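Local structure of photosystem II stability/assembly factor HCF136, chloroplastic (Cyanidioschyzon merolae, 5OJ3) at residues D122-Q127 with V173-D178; P187-S192 with I202-K207; D251-R256 with S300-P305; I272-R277 with S315-I320. The protein is probably essential for photosystem II biogenesis, being required to assemble an early intermediate that contains D2 and cytochrome b559. All blocks are in the same frame, centred on the assembly; numbering follows the deposited sequence.

Contact 1: residues D122-Q127 with V173-D178; sequences DIDFSQ and VSFSGD
The ring of F175 has S126 lying over one face: S126 CA sits 3.5 Å above its plane, offset toward the rim, and S126 CB makes a CH-pi contact, 4.0 Å from the centroid of the F175 ring and 24° off its normal. At the ring edge, near its plane, is D124 OD2. That carboxylate is set with CG anti to the backbone N (chi1 -166°), and this turns OD2 across the gap to accept from F175 N at 2.6 Å, the donor arriving nearly in line with the C-O bond. Were F175 an alanine, S126 would probably lose the ring face it rests on, and a gap would be likely to open between residues 125-126 and strand 173-176. Residues 122-125 and 173-176 run almost parallel, 12° apart with axes 6.0 Å from each other; they belong to the inner strands of two neighbouring blades of the seven-bladed beta-propeller, and aspartate side chains reach across to backbone amides. D122 OD2 takes V173 N at 3.2 Å on its anti side, while D122 OD1 forms a salt bridge with K413. Beyond the strands the loops clasp each other in two directions: Q127 N donates to G177 O at 2.9 Å, and G177 N returns a bond of 2.8 Å to a lone pair of Q127 OE1. S126 OG, meanwhile, donates to D178 OD1 at 3.0 Å.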
loop_
_atom_site.group_PDB
_atom_site.type_symbol
_atom_site.label_atom_id
_atom_site.label_comp_id
_atom_site.label_asym_id
_atom_site.label_seq_id
_atom_site.Cartn_x
_atom_site.Cartn_y
_atom_site.Cartn_z
ATOM N N ASP A 122 4.288 7.925 -2.104
ATOM C CA ASP A 122 5.115 6.800 -1.687
ATOM C C ASP A 122 6.546 7.259 -1.456
ATOM O O ASP A 122 6.984 8.294 -1.965
ATOM C CB ASP A 122 5.088 5.659 -2.708
ATOM C CG ASP A 122 5.547 4.341 -2.115
ATOM O OD1 ASP A 122 5.641 4.255 -0.872
ATOM O OD2 ASP A 122 5.827 3.397 -2.885
ATOM N N ILE A 123 7.263 6.456 -0.677
ATOM C CA ILE A 123 8.670 6.675 -0.364
ATOM C C ILE A 123 9.330 5.311 -0.225
ATOM O O ILE A 123 8.742 4.378 0.329
ATOM C CB ILE A 123 8.826 7.535 0.911
ATOM C CG1 ILE A 123 10.296 7.844 1.196
ATOM C CG2 ILE A 123 8.156 6.871 2.109
ATOM C CD1 ILE A 123 10.493 8.781 2.365
ATOM N N ASP A 124 10.549 5.185 -0.748
ATOM C CA ASP A 124 11.303 3.946 -0.614
ATOM C C ASP A 124 12.788 4.279 -0.602
ATOM O O ASP A 124 13.205 5.348 -1.051
ATOM C CB ASP A 124 10.971 2.954 -1.739
ATOM C CG ASP A 124 11.465 1.544 -1.446
ATOM O OD1 ASP A 124 11.768 1.252 -0.272
ATOM O OD2 ASP A 124 11.545 0.726 -2.384
ATOM N N PHE A 125 13.586 3.343 -0.087
ATOM C CA PHE A 125 15.003 3.578 0.147
ATOM C C PHE A 125 15.849 2.519 -0.545
ATOM O O PHE A 125 15.500 1.335 -0.553
ATOM C CB PHE A 125 15.312 3.596 1.649
ATOM C CG PHE A 125 14.947 4.888 2.323
ATOM C CD1 PHE A 125 15.840 5.945 2.355
ATOM C CD2 PHE A 125 13.706 5.049 2.914
ATOM C CE1 PHE A 125 15.504 7.138 2.966
ATOM C CE2 PHE A 125 13.364 6.239 3.529
ATOM C CZ PHE A 125 14.265 7.285 3.555
ATOM N N SER A 126 16.961 2.965 -1.129
ATOM C CA SER A 126 17.934 2.066 -1.737
ATOM C C SER A 126 18.473 1.058 -0.727
ATOM O O SER A 126 18.666 1.373 0.450
ATOM C CB SER A 126 19.085 2.868 -2.340
ATOM O OG SER A 126 20.260 2.080 -2.427
ATOM N N GLN A 127 18.717 -0.167 -1.200
ATOM C CA GLN A 127 19.266 -1.216 -0.349
ATOM C C GLN A 127 20.774 -1.087 -0.172
ATOM O O GLN A 127 21.312 -1.534 0.848
ATOM C CB GLN A 127 18.940 -2.591 -0.927
ATOM C CG GLN A 127 17.659 -3.212 -0.408
ATOM C CD GLN A 127 17.478 -4.634 -0.898
ATOM O OE1 GLN A 127 17.698 -4.929 -2.073
ATOM N NE2 GLN A 127 17.084 -5.527 0.003
ATOM N N VAL A 173 7.126 4.138 -5.682
ATOM C CA VAL A 173 8.524 3.898 -6.015
ATOM C C VAL A 173 8.961 2.648 -5.259
ATOM O O VAL A 173 8.459 2.354 -4.171
ATOM C CB VAL A 173 9.418 5.114 -5.667
ATOM C CG1 VAL A 173 9.498 5.319 -4.159
ATOM C CG2 VAL A 173 10.809 4.956 -6.268
ATOM N N SER A 174 9.893 1.897 -5.847
ATOM C CA SER A 174 10.278 0.609 -5.279
ATOM C C SER A 174 11.718 0.278 -5.648
ATOM O O SER A 174 12.093 0.368 -6.820
ATOM C CB SER A 174 9.338 -0.501 -5.762
ATOM O OG SER A 174 9.740 -1.763 -5.263
ATOM N N PHE A 175 12.505 -0.129 -4.652
ATOM C CA PHE A 175 13.929 -0.394 -4.807
ATOM C C PHE A 175 14.241 -1.881 -4.673
ATOM O O PHE A 175 13.607 -2.603 -3.899
ATOM C CB PHE A 175 14.752 0.367 -3.762
ATOM C CG PHE A 175 15.315 1.670 -4.251
ATOM C CD1 PHE A 175 16.508 1.704 -4.956
ATOM C CD2 PHE A 175 14.666 2.863 -3.982
ATOM C CE1 PHE A 175 17.034 2.905 -5.397
ATOM C CE2 PHE A 175 15.186 4.065 -4.420
ATOM C CZ PHE A 175 16.373 4.087 -5.129
ATOM N N SER A 176 15.237 -2.325 -5.439
ATOM C CA SER A 176 15.907 -3.601 -5.208
ATOM C C SER A 176 17.381 -3.403 -5.521
ATOM O O SER A 176 17.731 -3.063 -6.656
ATOM C CB SER A 176 15.325 -4.725 -6.067
ATOM O OG SER A 176 16.054 -5.923 -5.879
ATOM N N GLY A 177 18.237 -3.614 -4.525
ATOM C CA GLY A 177 19.642 -3.296 -4.681
ATOM C C GLY A 177 19.837 -1.798 -4.769
ATOM O O GLY A 177 19.709 -1.087 -3.770
ATOM N N ASP A 178 20.156 -1.310 -5.966
ATOM C CA ASP A 178 20.164 0.118 -6.253
ATOM C C ASP A 178 19.229 0.457 -7.407
ATOM O O ASP A 178 19.193 1.610 -7.855
ATOM C CB ASP A 178 21.591 0.589 -6.553
ATOM C CG ASP A 178 21.796 2.057 -6.247
ATOM O OD1 ASP A 178 21.513 2.474 -5.103
ATOM O OD2 ASP A 178 22.254 2.791 -7.146
#

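Contact 2: residues P187-S192 with I202-K207; sequences PVMLRS and ILLSPK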
loop_
_atom_site.group_PDB
_atom_site.type_symbol
_atom_site.label_atom_id
_atom_site.label_comp_id
_atom_site.label_asym_id
_atom_site.label_seq_id
_atom_site.Cartn_x
_atom_site.Cartn_y
_atom_site.Cartn_z
ATOM N N PRO A 187 -0.972 6.145 -17.351
ATOM C CA PRO A 187 0.028 5.065 -17.320
ATOM C C PRO A 187 1.419 5.498 -17.756
ATOM O O PRO A 187 1.660 5.785 -18.932
ATOM C CB PRO A 187 -0.556 4.029 -18.288
ATOM C CG PRO A 187 -2.024 4.236 -18.209
ATOM C CD PRO A 187 -2.240 5.705 -17.963
ATOM N N VAL A 188 2.343 5.526 -16.798
ATOM C CA VAL A 188 3.725 5.939 -17.020
ATOM C C VAL A 188 4.610 5.091 -16.118
ATOM O O VAL A 188 4.280 4.861 -14.952
ATOM C CB VAL A 188 3.930 7.447 -16.736
ATOM C CG1 VAL A 188 5.405 7.811 -16.794
ATOM C CG2 VAL A 188 3.153 8.304 -17.722
ATOM N N MET A 189 5.725 4.607 -16.658
ATOM C CA MET A 189 6.689 3.867 -15.857
ATOM C C MET A 189 8.100 4.339 -16.164
ATOM O O MET A 189 8.417 4.693 -17.303
ATOM C CB MET A 189 6.591 2.357 -16.088
ATOM C CG MET A 189 7.096 1.536 -14.913
ATOM S SD MET A 189 7.295 -0.207 -15.315
ATOM C CE MET A 189 5.596 -0.761 -15.232
ATOM N N LEU A 190 8.939 4.340 -15.132
ATOM C CA LEU A 190 10.344 4.688 -15.252
ATOM C C LEU A 190 11.142 3.829 -14.287
ATOM O O LEU A 190 10.636 3.411 -13.241
ATOM C CB LEU A 190 10.606 6.169 -14.945
ATOM C CG LEU A 190 9.869 7.238 -15.751
ATOM C CD1 LEU A 190 8.588 7.634 -15.043
ATOM C CD2 LEU A 190 10.759 8.450 -15.975
ATOM N N ARG A 191 12.394 3.563 -14.647
ATOM C CA ARG A 191 13.315 2.932 -13.721
ATOM C C ARG A 191 14.692 3.545 -13.886
ATOM O O ARG A 191 15.027 4.122 -14.925
ATOM C CB ARG A 191 13.402 1.408 -13.909
ATOM C CG ARG A 191 14.091 0.949 -15.182
ATOM C CD ARG A 191 14.163 -0.570 -15.231
ATOM N NE ARG A 191 15.496 -1.087 -14.926
ATOM C CZ ARG A 191 16.335 -1.552 -15.846
ATOM N NH1 ARG A 191 15.975 -1.569 -17.120
ATOM N NH2 ARG A 191 17.532 -2.004 -15.493
ATOM N N SER A 192 15.478 3.422 -12.827
ATOM C CA SER A 192 16.885 3.770 -12.846
ATOM C C SER A 192 17.644 2.662 -12.145
ATOM O O SER A 192 17.216 2.169 -11.098
ATOM C CB SER A 192 17.153 5.118 -12.158
ATOM O OG SER A 192 16.999 5.028 -10.754
ATOM N N ILE A 202 9.572 3.754 -19.840
ATOM C CA ILE A 202 9.220 2.379 -20.204
ATOM C C ILE A 202 7.814 2.402 -20.789
ATOM O O ILE A 202 6.852 2.740 -20.090
ATOM C CB ILE A 202 9.317 1.417 -19.008
ATOM C CG1 ILE A 202 10.769 0.980 -18.819
ATOM C CG2 ILE A 202 8.451 0.179 -19.229
ATOM C CD1 ILE A 202 11.172 0.774 -17.377
ATOM N N LEU A 203 7.698 2.078 -22.073
ATOM C CA LEU A 203 6.400 2.079 -22.732
ATOM C C LEU A 203 5.577 0.873 -22.303
ATOM O O LEU A 203 6.088 -0.245 -22.200
ATOM C CB LEU A 203 6.566 2.069 -24.252
ATOM C CG LEU A 203 5.236 2.106 -25.008
ATOM C CD1 LEU A 203 4.606 3.491 -24.928
ATOM C CD2 LEU A 203 5.411 1.657 -26.444
ATOM N N LEU A 204 4.293 1.106 -22.054
ATOM C CA LEU A 204 3.379 0.061 -21.630
ATOM C C LEU A 204 2.302 -0.142 -22.687
ATOM O O LEU A 204 1.930 0.787 -23.410
ATOM C CB LEU A 204 2.758 0.400 -20.275
ATOM C CG LEU A 204 3.829 0.771 -19.246
ATOM C CD1 LEU A 204 3.222 1.434 -18.023
ATOM C CD2 LEU A 204 4.644 -0.456 -18.854
ATOM N N SER A 205 1.809 -1.370 -22.766
ATOM C CA SER A 205 0.961 -1.796 -23.870
ATOM C C SER A 205 -0.487 -1.358 -23.652
ATOM O O SER A 205 -0.975 -1.360 -22.519
ATOM C CB SER A 205 1.024 -3.310 -24.028
ATOM O OG SER A 205 -0.012 -3.762 -24.873
ATOM N N PRO A 206 -1.192 -0.974 -24.722
ATOM C CA PRO A 206 -2.618 -0.640 -24.577
ATOM C C PRO A 206 -3.512 -1.845 -24.336
ATOM O O PRO A 206 -4.647 -1.661 -23.878
ATOM C CB PRO A 206 -2.959 0.050 -25.904
ATOM C CG PRO A 206 -1.937 -0.448 -26.867
ATOM C CD PRO A 206 -0.684 -0.671 -26.071
ATOM N N LYS A 207 -3.057 -3.063 -24.631
ATOM C CA LYS A 207 -3.831 -4.249 -24.283
ATOM C C LYS A 207 -3.536 -4.745 -22.875
ATOM O O LYS A 207 -4.162 -5.713 -22.432
ATOM C CB LYS A 207 -3.603 -5.379 -25.298
ATOM C CG LYS A 207 -2.158 -5.701 -25.617
ATOM C CD LYS A 207 -2.055 -6.874 -26.584
ATOM C CE LYS A 207 -2.649 -6.532 -27.941
ATOM N NZ LYS A 207 -2.519 -7.663 -28.901
#
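Apolar contact dominates where M189 meets I202 and L204. M189 reaches out with CG anti to its own amide nitrogen (chi1 -155°) and then bends at chi3, which brings the sulfur and the terminal methyl against different partners: SD lies 4.1 Å from I202 CG2, and the methyl CE is 3.8 Å from L204 CD2. M189 and L204 run at about a right angle to each other, while L204 CD1 is 4.0 Å from M189 CB, nearer the strand. I202 directs its other branch the opposite way along strand 188-192, so that I202 CD1 rests 3.7 Å from R191 CG, on the aliphatic part of that side chain. The charged end of R191 is engaged elsewhere, in a salt bridge with E179, and W181 of the next strand inward is touched by M189, R191 and I202 alike.

The polar component is a single backbone bond, I202 N to M189 O at 2.9 Å. It joins the third strand of this propeller blade to the chain running out of the fourth, and beyond it the chain departs as a loop, L204 and P187 both meeting P212 of the following blade. With one main-chain bond between the two segments, the hold on I202 and L204 here probably rests largely on apolar contact with M189 and the aliphatic part of R191.

Contact 3: residues D251-R256 with S300-P305; sequences DATLNR and SDFWTP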
loop_
_atom_site.group_PDB
_atom_site.type_symbol
_atom_site.label_atom_id
_atom_site.label_comp_id
_atom_site.label_asym_id
_atom_site.label_seq_id
_atom_site.Cartn_x
_atom_site.Cartn_y
_atom_site.Cartn_z
ATOM N N ASP A 251 -13.196 -10.885 -13.015
ATOM C CA ASP A 251 -14.604 -11.061 -13.352
ATOM C C ASP A 251 -14.879 -12.414 -13.995
ATOM O O ASP A 251 -16.032 -12.852 -14.013
ATOM C CB ASP A 251 -15.080 -9.937 -14.273
ATOM C CG ASP A 251 -15.151 -8.598 -13.566
ATOM O OD1 ASP A 251 -14.108 -8.156 -13.043
ATOM O OD2 ASP A 251 -16.243 -7.988 -13.533
ATOM N N ALA A 252 -13.853 -13.091 -14.514
ATOM C CA ALA A 252 -14.040 -14.473 -14.939
ATOM C C ALA A 252 -14.271 -15.383 -13.739
ATOM O O ALA A 252 -15.085 -16.311 -13.803
ATOM C CB ALA A 252 -12.839 -14.949 -15.754
ATOM N N THR A 253 -13.564 -15.129 -12.636
ATOM C CA THR A 253 -13.761 -15.920 -11.426
ATOM C C THR A 253 -14.957 -15.424 -10.624
ATOM O O THR A 253 -15.650 -16.223 -9.987
ATOM C CB THR A 253 -12.503 -15.897 -10.558
ATOM O OG1 THR A 253 -12.533 -14.750 -9.699
ATOM C CG2 THR A 253 -11.260 -15.835 -11.426
ATOM N N LEU A 254 -15.211 -14.111 -10.630
ATOM C CA LEU A 254 -16.403 -13.602 -9.958
ATOM C C LEU A 254 -17.670 -14.167 -10.585
ATOM O O LEU A 254 -18.678 -14.345 -9.894
ATOM C CB LEU A 254 -16.424 -12.075 -9.986
ATOM C CG LEU A 254 -15.472 -11.382 -9.010
ATOM C CD1 LEU A 254 -15.633 -9.875 -9.085
ATOM C CD2 LEU A 254 -15.695 -11.880 -7.589
ATOM N N ASN A 255 -17.633 -14.477 -11.876
ATOM C CA ASN A 255 -18.717 -15.189 -12.546
ATOM C C ASN A 255 -18.737 -16.680 -12.210
ATOM O O ASN A 255 -19.436 -17.467 -12.865
ATOM C CB ASN A 255 -18.607 -15.001 -14.058
ATOM C CG ASN A 255 -19.922 -15.239 -14.770
ATOM O OD1 ASN A 255 -20.992 -14.915 -14.252
ATOM N ND2 ASN A 255 -19.852 -15.830 -15.957
ATOM N N ARG A 256 -17.970 -17.072 -11.194
ATOM C CA ARG A 256 -17.784 -18.469 -10.844
ATOM C C ARG A 256 -17.936 -18.720 -9.346
ATOM O O ARG A 256 -17.764 -19.860 -8.905
ATOM C CB ARG A 256 -16.395 -18.936 -11.331
ATOM C CG ARG A 256 -16.131 -20.434 -11.328
ATOM C CD ARG A 256 -14.937 -20.788 -12.206
ATOM N NE ARG A 256 -13.765 -19.960 -11.930
ATOM C CZ ARG A 256 -12.895 -20.179 -10.948
ATOM N NH1 ARG A 256 -13.054 -21.208 -10.128
ATOM N NH2 ARG A 256 -11.861 -19.365 -10.787
ATOM N N SER A 300 -1.089 -19.665 -8.131
ATOM C CA SER A 300 -2.509 -19.833 -8.396
ATOM C C SER A 300 -2.912 -19.069 -9.650
ATOM O O SER A 300 -2.363 -18.008 -9.964
ATOM C CB SER A 300 -3.345 -19.363 -7.204
ATOM O OG SER A 300 -3.105 -17.998 -6.912
ATOM N N ASP A 301 -3.891 -19.617 -10.362
ATOM C CA ASP A 301 -4.304 -19.100 -11.657
ATOM C C ASP A 301 -5.358 -18.009 -11.550
ATOM O O ASP A 301 -5.847 -17.536 -12.580
ATOM C CB ASP A 301 -4.829 -20.241 -12.535
ATOM C CG ASP A 301 -3.742 -21.223 -12.924
ATOM O OD1 ASP A 301 -2.675 -20.773 -13.395
ATOM O OD2 ASP A 301 -3.951 -22.443 -12.757
ATOM N N PHE A 302 -5.725 -17.606 -10.338
ATOM C CA PHE A 302 -6.782 -16.627 -10.167
ATOM C C PHE A 302 -6.687 -16.011 -8.780
ATOM O O PHE A 302 -6.143 -16.619 -7.854
ATOM C CB PHE A 302 -8.153 -17.288 -10.371
ATOM C CG PHE A 302 -8.372 -18.519 -9.517
ATOM C CD1 PHE A 302 -8.235 -19.787 -10.053
ATOM C CD2 PHE A 302 -8.657 -18.398 -8.162
ATOM C CE1 PHE A 302 -8.419 -20.913 -9.267
ATOM C CE2 PHE A 302 -8.846 -19.520 -7.376
ATOM C CZ PHE A 302 -8.724 -20.777 -7.928
ATOM N N TRP A 303 -7.209 -14.793 -8.651
ATOM C CA TRP A 303 -7.441 -14.244 -7.325
ATOM C C TRP A 303 -8.518 -15.067 -6.629
ATOM O O TRP A 303 -9.449 -15.576 -7.261
ATOM C CB TRP A 303 -7.874 -12.778 -7.392
ATOM C CG TRP A 303 -6.824 -11.800 -7.837
ATOM C CD1 TRP A 303 -6.393 -11.578 -9.113
ATOM C CD2 TRP A 303 -6.102 -10.880 -7.005
ATOM N NE1 TRP A 303 -5.435 -10.590 -9.124
ATOM C CE2 TRP A 303 -5.239 -10.146 -7.842
ATOM C CE3 TRP A 303 -6.097 -10.613 -5.633
ATOM C CZ2 TRP A 303 -4.380 -9.164 -7.352
ATOM C CZ3 TRP A 303 -5.243 -9.639 -5.147
ATOM C CH2 TRP A 303 -4.397 -8.925 -6.005
ATOM N N THR A 304 -8.397 -15.184 -5.312
ATOM C CA THR A 304 -9.395 -15.900 -4.539
ATOM C C THR A 304 -10.261 -14.885 -3.817
ATOM O O THR A 304 -9.727 -14.054 -3.067
ATOM C CB THR A 304 -8.732 -16.845 -3.542
ATOM O OG1 THR A 304 -7.874 -17.755 -4.245
ATOM C CG2 THR A 304 -9.784 -17.650 -2.791
ATOM N N PRO A 305 -11.579 -14.891 -4.025
ATOM C CA PRO A 305 -12.443 -13.912 -3.353
ATOM C C PRO A 305 -12.963 -14.411 -2.014
ATOM O O PRO A 305 -13.284 -15.587 -1.836
ATOM C CB PRO A 305 -13.590 -13.731 -4.356
ATOM C CG PRO A 305 -13.665 -15.039 -5.069
ATOM C CD PRO A 305 -12.311 -15.697 -5.015
#
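T253 and F302 have the nearest CA atoms of the two segments, 7.1 Å apart, and L254 and P305 follow at 7.7 Å. Residues 251-254 are the end of a short helix, which N255 is the first to leave; the chain is held through this exit by N255 N to D251 O at 3.1 Å and R256 N to T253 O at 2.7 Å. The facing segment is irregular up to W303 and becomes a strand at T304. Spacings of this size leave the meeting to side chains.

T253 turns its methyl toward the partner, CG2 lying 3.6 Å from F302 CB, while its hydroxyl is bonded back to I250 O within the helix. From the helix exit, R256 extends with CG anti to its backbone N (chi1 -167°) and bends at chi3, bringing the guanidinium over one face of the F302 ring. This is a cation-pi contact: R256 CZ stands 4.9 Å from the ring centroid of F302, 16° off the normal. The planes are tilted 66° apart, and R256 NH2 leads, so the group meets the ring by an edge and is not stacked flat on it. The same NH2 takes part in a salt bridge with E248, which also touches F302. At the other end, L254 CD2 packs on P305 CB at 4.3 Å, with F292 and F268 also against L254.

Here a helix in the connection between successive blades is laid against the segment leading into the outermost strand, 304-307, of the following blade, at the periphery of the seven-bladed beta-propeller.

Contact 4: residues I272-R277 with S315-I320; sequences IVSVSR and SAIGFI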
loop_
_atom_site.group_PDB
_atom_site.type_symbol
_atom_site.label_atom_id
_atom_site.label_comp_id
_atom_site.label_asym_id
_atom_site.label_seq_id
_atom_site.Cartn_x
_atom_site.Cartn_y
_atom_site.Cartn_z
ATOM N N ILE A 272 -9.859 -2.553 -8.856
ATOM C CA ILE A 272 -9.503 -2.900 -7.488
ATOM C C ILE A 272 -8.764 -1.731 -6.847
ATOM O O ILE A 272 -8.251 -0.836 -7.524
ATOM C CB ILE A 272 -8.673 -4.198 -7.412
ATOM C CG1 ILE A 272 -7.258 -3.966 -7.942
ATOM C CG2 ILE A 272 -9.375 -5.328 -8.157
ATOM C CD1 ILE A 272 -6.414 -5.221 -8.001
ATOM N N VAL A 273 -8.705 -1.757 -5.514
ATOM C CA VAL A 273 -8.189 -0.649 -4.719
ATOM C C VAL A 273 -7.326 -1.248 -3.614
ATOM O O VAL A 273 -7.516 -2.393 -3.201
ATOM C CB VAL A 273 -9.344 0.222 -4.145
ATOM C CG1 VAL A 273 -8.863 1.196 -3.067
ATOM C CG2 VAL A 273 -10.077 0.959 -5.265
ATOM N N SER A 274 -6.355 -0.460 -3.144
ATOM C CA SER A 274 -5.606 -0.760 -1.922
ATOM C C SER A 274 -4.899 -2.112 -2.026
ATOM O O SER A 274 -5.085 -3.014 -1.205
ATOM C CB SER A 274 -6.520 -0.714 -0.695
ATOM O OG SER A 274 -5.864 -1.226 0.450
ATOM N N VAL A 275 -4.078 -2.230 -3.053
ATOM C CA VAL A 275 -3.352 -3.462 -3.323
ATOM C C VAL A 275 -1.976 -3.358 -2.691
ATOM O O VAL A 275 -1.294 -2.333 -2.806
ATOM C CB VAL A 275 -3.249 -3.719 -4.836
ATOM C CG1 VAL A 275 -2.786 -5.149 -5.108
ATOM C CG2 VAL A 275 -4.571 -3.428 -5.503
ATOM N N SER A 276 -1.567 -4.432 -2.029
ATOM C CA SER A 276 -0.277 -4.504 -1.366
ATOM C C SER A 276 0.288 -5.892 -1.589
ATOM O O SER A 276 -0.456 -6.858 -1.789
ATOM C CB SER A 276 -0.375 -4.200 0.131
ATOM O OG SER A 276 -1.066 -5.230 0.814
ATOM N N ARG A 277 1.612 -5.983 -1.539
ATOM C CA ARG A 277 2.310 -7.238 -1.747
ATOM C C ARG A 277 2.957 -7.703 -0.451
ATOM O O ARG A 277 3.523 -6.907 0.307
ATOM C CB ARG A 277 3.378 -7.118 -2.844
ATOM C CG ARG A 277 3.884 -8.482 -3.278
ATOM C CD ARG A 277 4.629 -8.405 -4.583
ATOM N NE ARG A 277 5.504 -9.536 -4.814
ATOM C CZ ARG A 277 6.597 -9.822 -4.125
ATOM N NH1 ARG A 277 7.026 -9.026 -3.161
ATOM N NH2 ARG A 277 7.294 -10.888 -4.454
ATOM N N SER A 315 -12.960 -0.370 3.667
ATOM C CA SER A 315 -12.296 0.766 3.037
ATOM C C SER A 315 -10.830 0.508 2.732
ATOM O O SER A 315 -10.339 0.946 1.689
ATOM C CB SER A 315 -12.385 2.004 3.922
ATOM O OG SER A 315 -13.626 2.030 4.610
ATOM N N ALA A 316 -10.117 -0.195 3.601
ATOM C CA ALA A 316 -8.693 -0.443 3.446
ATOM C C ALA A 316 -8.376 -1.858 3.909
ATOM O O ALA A 316 -9.161 -2.491 4.620
ATOM C CB ALA A 316 -7.858 0.573 4.230
ATOM N N ILE A 317 -7.231 -2.366 3.454
ATOM C CA ILE A 317 -6.836 -3.728 3.784
ATOM C C ILE A 317 -5.346 -3.906 3.509
ATOM O O ILE A 317 -4.769 -3.221 2.654
ATOM C CB ILE A 317 -7.690 -4.750 3.008
ATOM C CG1 ILE A 317 -7.483 -6.164 3.555
ATOM C CG2 ILE A 317 -7.398 -4.690 1.511
ATOM C CD1 ILE A 317 -8.630 -7.116 3.267
ATOM N N GLY A 318 -4.717 -4.820 4.239
ATOM C CA GLY A 318 -3.297 -5.082 4.085
ATOM C C GLY A 318 -2.871 -6.196 5.016
ATOM O O GLY A 318 -3.682 -6.760 5.761
ATOM N N PHE A 319 -1.575 -6.496 4.978
ATOM C CA PHE A 319 -0.995 -7.547 5.801
ATOM C C PHE A 319 -0.345 -6.961 7.049
ATOM O O PHE A 319 0.173 -5.842 7.032
ATOM C CB PHE A 319 0.047 -8.358 5.020
ATOM C CG PHE A 319 -0.508 -9.081 3.822
ATOM C CD1 PHE A 319 -0.269 -8.632 2.531
ATOM C CD2 PHE A 319 -1.305 -10.203 4.000
ATOM C CE1 PHE A 319 -0.787 -9.311 1.438
ATOM C CE2 PHE A 319 -1.826 -10.881 2.914
ATOM C CZ PHE A 319 -1.569 -10.435 1.632
ATOM N N ILE A 320 -0.377 -7.732 8.137
ATOM C CA ILE A 320 0.255 -7.312 9.386
ATOM C C ILE A 320 1.768 -7.377 9.224
ATOM O O ILE A 320 2.341 -8.458 9.019
ATOM C CB ILE A 320 -0.221 -8.172 10.564
ATOM C CG1 ILE A 320 -1.595 -7.699 11.047
ATOM C CG2 ILE A 320 0.781 -8.129 11.711
ATOM C CD1 ILE A 320 -2.416 -8.780 11.713
#
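Polar contact between these segments rests on S274, whose hydroxyl approaches I317. With OG anti to the backbone N (chi1 170°), the side chain reaches across to I317 N, which donates to S274 OG in a weak bond, 3.5 Å long with an N-H...O angle of 146°. S274 sits where the chain turns a corner between strand 272-273 and strand 275-277, and the turn leaves its CB directed at the neighbouring strand.

The apolar contacts are few. I317 CG2 lies 3.9 Å from S274 OG. One step along, S276 OG meets F319 CD1 at 3.9 Å, coming in obliquely to the ring, and stands 4.0 Å from G318 CA, where there is no side chain to intervene. F319 also touches I284 in the strand next to 275-277.

Strands 275-277 and 315-319 point the same way, 6° apart with axes separated by 7.1 Å, as parts of the inner strands of adjacent propeller blades. Small hydroxyl side chains bridge this spacing, and with a weak bond at I317 N, directional bonding between the segments is likely to contribute little; the contact is a loose one of side chains across the gap between strands.

The four contacts sample the propeller from its middle to its rim. Contact 4 lies about 6 Å from the centre of the chain, contact 1 about 14 Å, and contacts 2 and 3 about 20 and 22 Å, all measured to contact centres. Contacts 1 and 4 join inner strands of neighbouring blades. Contacts 1 and 2 share the blade made of strands 169-176 to 200-202, with centres 18 Å apart, contact 1 on its inner strand and contact 2 toward its outer edge. Contacts 3 and 4 share the sheet ending in strand 304-307 and touch directly, W303 CH2 lying 4.2 Å from V275 CG1. Contacts 1 and 3, with centres 31 Å apart, are the most distant pair.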